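Local coordinates for protein phosphodiesterase (Candida albicans, PDB 6CPU) that is a phosphodiesterase-family protein of the HD superfamily, largely helical, with bound zinc and magnesium ions, at residues I91-T96 with N170-R175. Residues are numbered along the deposited sequence; the frame is centred on the assembly and turned at random.
Sequences IQFFFT and NCNATR
Phe93 reaches out from the end of helix 84-94 and meets two polar side chains, Asn172 and Arg175, at the end of helix 165-173, through one corner of its ring, CE1. A chi1 of -178° puts CG anti to the backbone N and points the ring at the other helix end. Asn172 OD1 comes to the ring edge, near its plane, 3.3 Å from Phe93 CE1, so the amide oxygen faces the weakly positive C-H rim. The amide itself is turned 58° from the ring. Its other end looks back into its own helix, where ND2 is hydrogen-bonded to the carbonyl of Ile168.

Arg175 reaches the same corner from beyond the helix end. Its chain is extended until a bend at chi3 (45°) swings the guanidinium round, bringing NH1 to 3.9 Å from Phe93 CE1, with the two planes nearly perpendicular. Asn172 OD1 lies in the guanidinium plane, 2.8 Å from Arg175 NH1, and the negative end of the amide dipole probably suits the nearby cation. Thr180 OG1 takes the NE hydrogen bond and the Asn388 carbonyl the one from NH2, fixing the rotation of the group. Lys389 adds a cation-pi contact to Phe93, while Ile393 and Leu183 touch the Phe93 side chain. Next door in the same helix, Phe94 takes Phe93 CD2 over the centre of its ring face, 3.6 Å above the plane.

This is a contact between two helix C-terminal ends, made by one phenylalanine against an amide oxygen and an arginine, joining the helix beside the N-terminal parallel sheet to the all-helical part of this phosphodiesterase through helices 177-193 and 377-394.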
ATOM      1  N   ILE A  91     -14.563   2.513 -15.043  1.00 20.72           N
ATOM      2  CA  ILE A  91     -13.935   1.190 -15.027  1.00 21.54           C
ATOM      3  C   ILE A  91     -12.448   1.283 -15.403  1.00 22.38           C
ATOM      4  O   ILE A  91     -11.585   0.716 -14.723  1.00 20.18           O
ATOM      5  CB  ILE A  91     -14.686   0.224 -15.986  1.00 22.46           C
ATOM      6  CG1 ILE A  91     -16.092  -0.115 -15.454  1.00 22.80           C
ATOM      7  CG2 ILE A  91     -13.910  -1.054 -16.227  1.00 22.08           C
ATOM      8  CD1 ILE A  91     -16.135  -0.639 -14.025  1.00 23.51           C
ATOM      9  N   GLN A  92     -12.155   1.992 -16.489  1.00 21.16           N
ATOM     10  CA  GLN A  92     -10.782   2.174 -16.954  1.00 23.70           C
ATOM     11  C   GLN A  92      -9.856   2.751 -15.867  1.00 21.84           C
ATOM     12  O   GLN A  92      -8.705   2.311 -15.720  1.00 22.28           O
ATOM     13  CB  GLN A  92     -10.798   3.093 -18.175  1.00 26.14           C
ATOM     14  CG  GLN A  92      -9.530   3.139 -18.992  1.00 31.57           C
ATOM     15  CD  GLN A  92      -9.595   4.179 -20.103  1.00 35.14           C
ATOM     16  OE1 GLN A  92     -10.215   5.243 -19.958  1.00 39.30           O
ATOM     17  NE2 GLN A  92      -8.952   3.882 -21.213  1.00 38.03           N
ATOM     18  N   PHE A  93     -10.341   3.753 -15.138  1.00 20.10           N
ATOM     19  CA  PHE A  93      -9.524   4.472 -14.168  1.00 20.57           C
ATOM     20  C   PHE A  93      -9.494   3.785 -12.815  1.00 20.26           C
ATOM     21  O   PHE A  93      -8.421   3.523 -12.273  1.00 22.00           O
ATOM     22  CB  PHE A  93     -10.000   5.917 -13.965  1.00 20.38           C
ATOM     23  CG  PHE A  93      -9.143   6.692 -12.994  1.00 19.83           C
ATOM     24  CD1 PHE A  93      -7.898   7.159 -13.380  1.00 19.75           C
ATOM     25  CD2 PHE A  93      -9.564   6.918 -11.699  1.00 20.25           C
ATOM     26  CE1 PHE A  93      -7.093   7.848 -12.493  1.00 19.15           C
ATOM     27  CE2 PHE A  93      -8.770   7.610 -10.801  1.00 19.87           C
ATOM     28  CZ  PHE A  93      -7.535   8.087 -11.205  1.00 19.09           C
ATOM     29  N   PHE A  94     -10.661   3.512 -12.257  1.00 18.96           N
ATOM     30  CA  PHE A  94     -10.721   2.957 -10.898  1.00 18.92           C
ATOM     31  C   PHE A  94     -10.407   1.475 -10.841  1.00 18.27           C
ATOM     32  O   PHE A  94     -10.040   0.985  -9.788  1.00 18.87           O
ATOM     33  CB  PHE A  94     -12.064   3.238 -10.236  1.00 19.81           C
ATOM     34  CG  PHE A  94     -12.320   4.706 -10.033  1.00 20.89           C
ATOM     35  CD1 PHE A  94     -11.751   5.385  -8.969  1.00 21.19           C
ATOM     36  CD2 PHE A  94     -13.099   5.413 -10.936  1.00 21.39           C
ATOM     37  CE1 PHE A  94     -11.985   6.741  -8.788  1.00 23.01           C
ATOM     38  CE2 PHE A  94     -13.317   6.769 -10.771  1.00 21.80           C
ATOM     39  CZ  PHE A  94     -12.764   7.432  -9.698  1.00 22.24           C
ATOM     40  N   PHE A  95     -10.555   0.757 -11.951  1.00 18.94           N
ATOM     41  CA  PHE A  95     -10.356  -0.709 -11.936  1.00 19.12           C
ATOM     42  C   PHE A  95      -9.309  -1.193 -12.940  1.00 20.40           C
ATOM     43  O   PHE A  95      -9.318  -2.345 -13.397  1.00 21.29           O
ATOM     44  CB  PHE A  95     -11.716  -1.419 -12.029  1.00 18.26           C
ATOM     45  CG  PHE A  95     -12.608  -1.080 -10.881  1.00 19.27           C
ATOM     46  CD1 PHE A  95     -12.347  -1.593  -9.615  1.00 18.67           C
ATOM     47  CD2 PHE A  95     -13.659  -0.175 -11.027  1.00 19.64           C
ATOM     48  CE1 PHE A  95     -13.123  -1.239  -8.532  1.00 19.34           C
ATOM     49  CE2 PHE A  95     -14.445   0.172  -9.944  1.00 19.93           C
ATOM     50  CZ  PHE A  95     -14.189  -0.362  -8.694  1.00 19.38           C
ATOM     51  N   THR A  96      -8.361  -0.310 -13.209  1.00 22.03           N
ATOM     52  CA  THR A  96      -7.207  -0.591 -14.061  1.00 24.56           C
ATOM     53  C   THR A  96      -6.498  -1.879 -13.613  1.00 24.07           C
ATOM     54  O   THR A  96      -6.112  -2.717 -14.429  1.00 26.04           O
ATOM     55  CB  THR A  96      -6.226   0.634 -14.084  1.00 26.69           C
ATOM     56  OG1 THR A  96      -5.135   0.369 -14.969  1.00 31.34           O
ATOM     57  CG2 THR A  96      -5.659   0.971 -12.701  1.00 27.60           C
ATOM     58  N   ASN A 170       2.200   6.956 -17.201  1.00 18.73           N
ATOM     59  CA  ASN A 170       1.923   7.872 -18.317  1.00 21.00           C
ATOM     60  C   ASN A 170       0.487   8.367 -18.316  1.00 20.75           C
ATOM     61  O   ASN A 170       0.246   9.558 -18.514  1.00 20.31           O
ATOM     62  CB  ASN A 170       2.230   7.210 -19.652  1.00 22.53           C
ATOM     63  CG  ASN A 170       1.906   8.110 -20.845  1.00 25.95           C
ATOM     64  OD1 ASN A 170       0.841   7.988 -21.474  1.00 30.24           O
ATOM     65  ND2 ASN A 170       2.811   9.026 -21.147  1.00 25.72           N
ATOM     66  N   CYS A 171      -0.458   7.465 -18.067  1.00 21.13           N
ATOM     67  CA  CYS A 171      -1.862   7.829 -18.065  1.00 23.65           C
ATOM     68  C   CYS A 171      -2.152   8.888 -17.002  1.00 21.85           C
ATOM     69  O   CYS A 171      -2.919   9.820 -17.242  1.00 20.30           O
ATOM     70  CB  CYS A 171      -2.753   6.610 -17.849  1.00 27.88           C
ATOM     71  SG  CYS A 171      -4.500   7.053 -17.811  1.00 41.16           S
ATOM     72  N   ASN A 172      -1.546   8.747 -15.826  1.00 19.14           N
ATOM     73  CA  ASN A 172      -1.801   9.689 -14.754  1.00 19.51           C
ATOM     74  C   ASN A 172      -1.025  10.996 -14.837  1.00 19.49           C
ATOM     75  O   ASN A 172      -1.444  11.991 -14.225  1.00 22.35           O
ATOM     76  CB  ASN A 172      -1.619   9.026 -13.399  1.00 19.81           C
ATOM     77  CG  ASN A 172      -2.746   8.088 -13.098  1.00 20.67           C
ATOM     78  OD1 ASN A 172      -3.826   8.510 -12.684  1.00 21.07           O
ATOM     79  ND2 ASN A 172      -2.536   6.820 -13.374  1.00 21.42           N
ATOM     80  N   ALA A 173       0.054  11.019 -15.606  1.00 18.17           N
ATOM     81  CA  ALA A 173       0.817  12.245 -15.805  1.00 18.65           C
ATOM     82  C   ALA A 173       0.226  13.154 -16.906  1.00 19.58           C
ATOM     83  O   ALA A 173       0.413  14.376 -16.879  1.00 19.37           O
ATOM     84  CB  ALA A 173       2.245  11.906 -16.125  1.00 18.20           C
ATOM     85  N   THR A 174      -0.462  12.561 -17.877  1.00 20.13           N
ATOM     86  CA  THR A 174      -0.875  13.294 -19.090  1.00 21.71           C
ATOM     87  C   THR A 174      -2.365  13.641 -19.130  1.00 23.32           C
ATOM     88  O   THR A 174      -2.870  14.133 -20.140  1.00 24.98           O
ATOM     89  CB  THR A 174      -0.538  12.498 -20.350  1.00 21.16           C
ATOM     90  OG1 THR A 174      -1.266  11.259 -20.337  1.00 20.76           O
ATOM     91  CG2 THR A 174       0.938  12.232 -20.424  1.00 21.03           C
ATOM     92  N   ARG A 175      -3.052  13.404 -18.025  1.00 24.68           N
ATOM     93  CA  ARG A 175      -4.502  13.541 -17.959  1.00 26.19           C
ATOM     94  C   ARG A 175      -4.893  15.019 -18.114  1.00 27.18           C
ATOM     95  O   ARG A 175      -4.248  15.885 -17.537  1.00 27.60           O
ATOM     96  CB  ARG A 175      -4.977  12.944 -16.619  1.00 25.43           C
ATOM     97  CG  ARG A 175      -6.432  12.553 -16.546  1.00 25.69           C
ATOM     98  CD  ARG A 175      -6.816  11.977 -15.186  1.00 24.26           C
ATOM     99  NE  ARG A 175      -6.295  12.755 -14.061  1.00 22.61           N
ATOM    100  CZ  ARG A 175      -5.459  12.303 -13.117  1.00 23.49           C
ATOM    101  NH1 ARG A 175      -5.022  11.040 -13.115  1.00 21.83           N
ATOM    102  NH2 ARG A 175      -5.051  13.127 -12.161  1.00 21.42           N
TER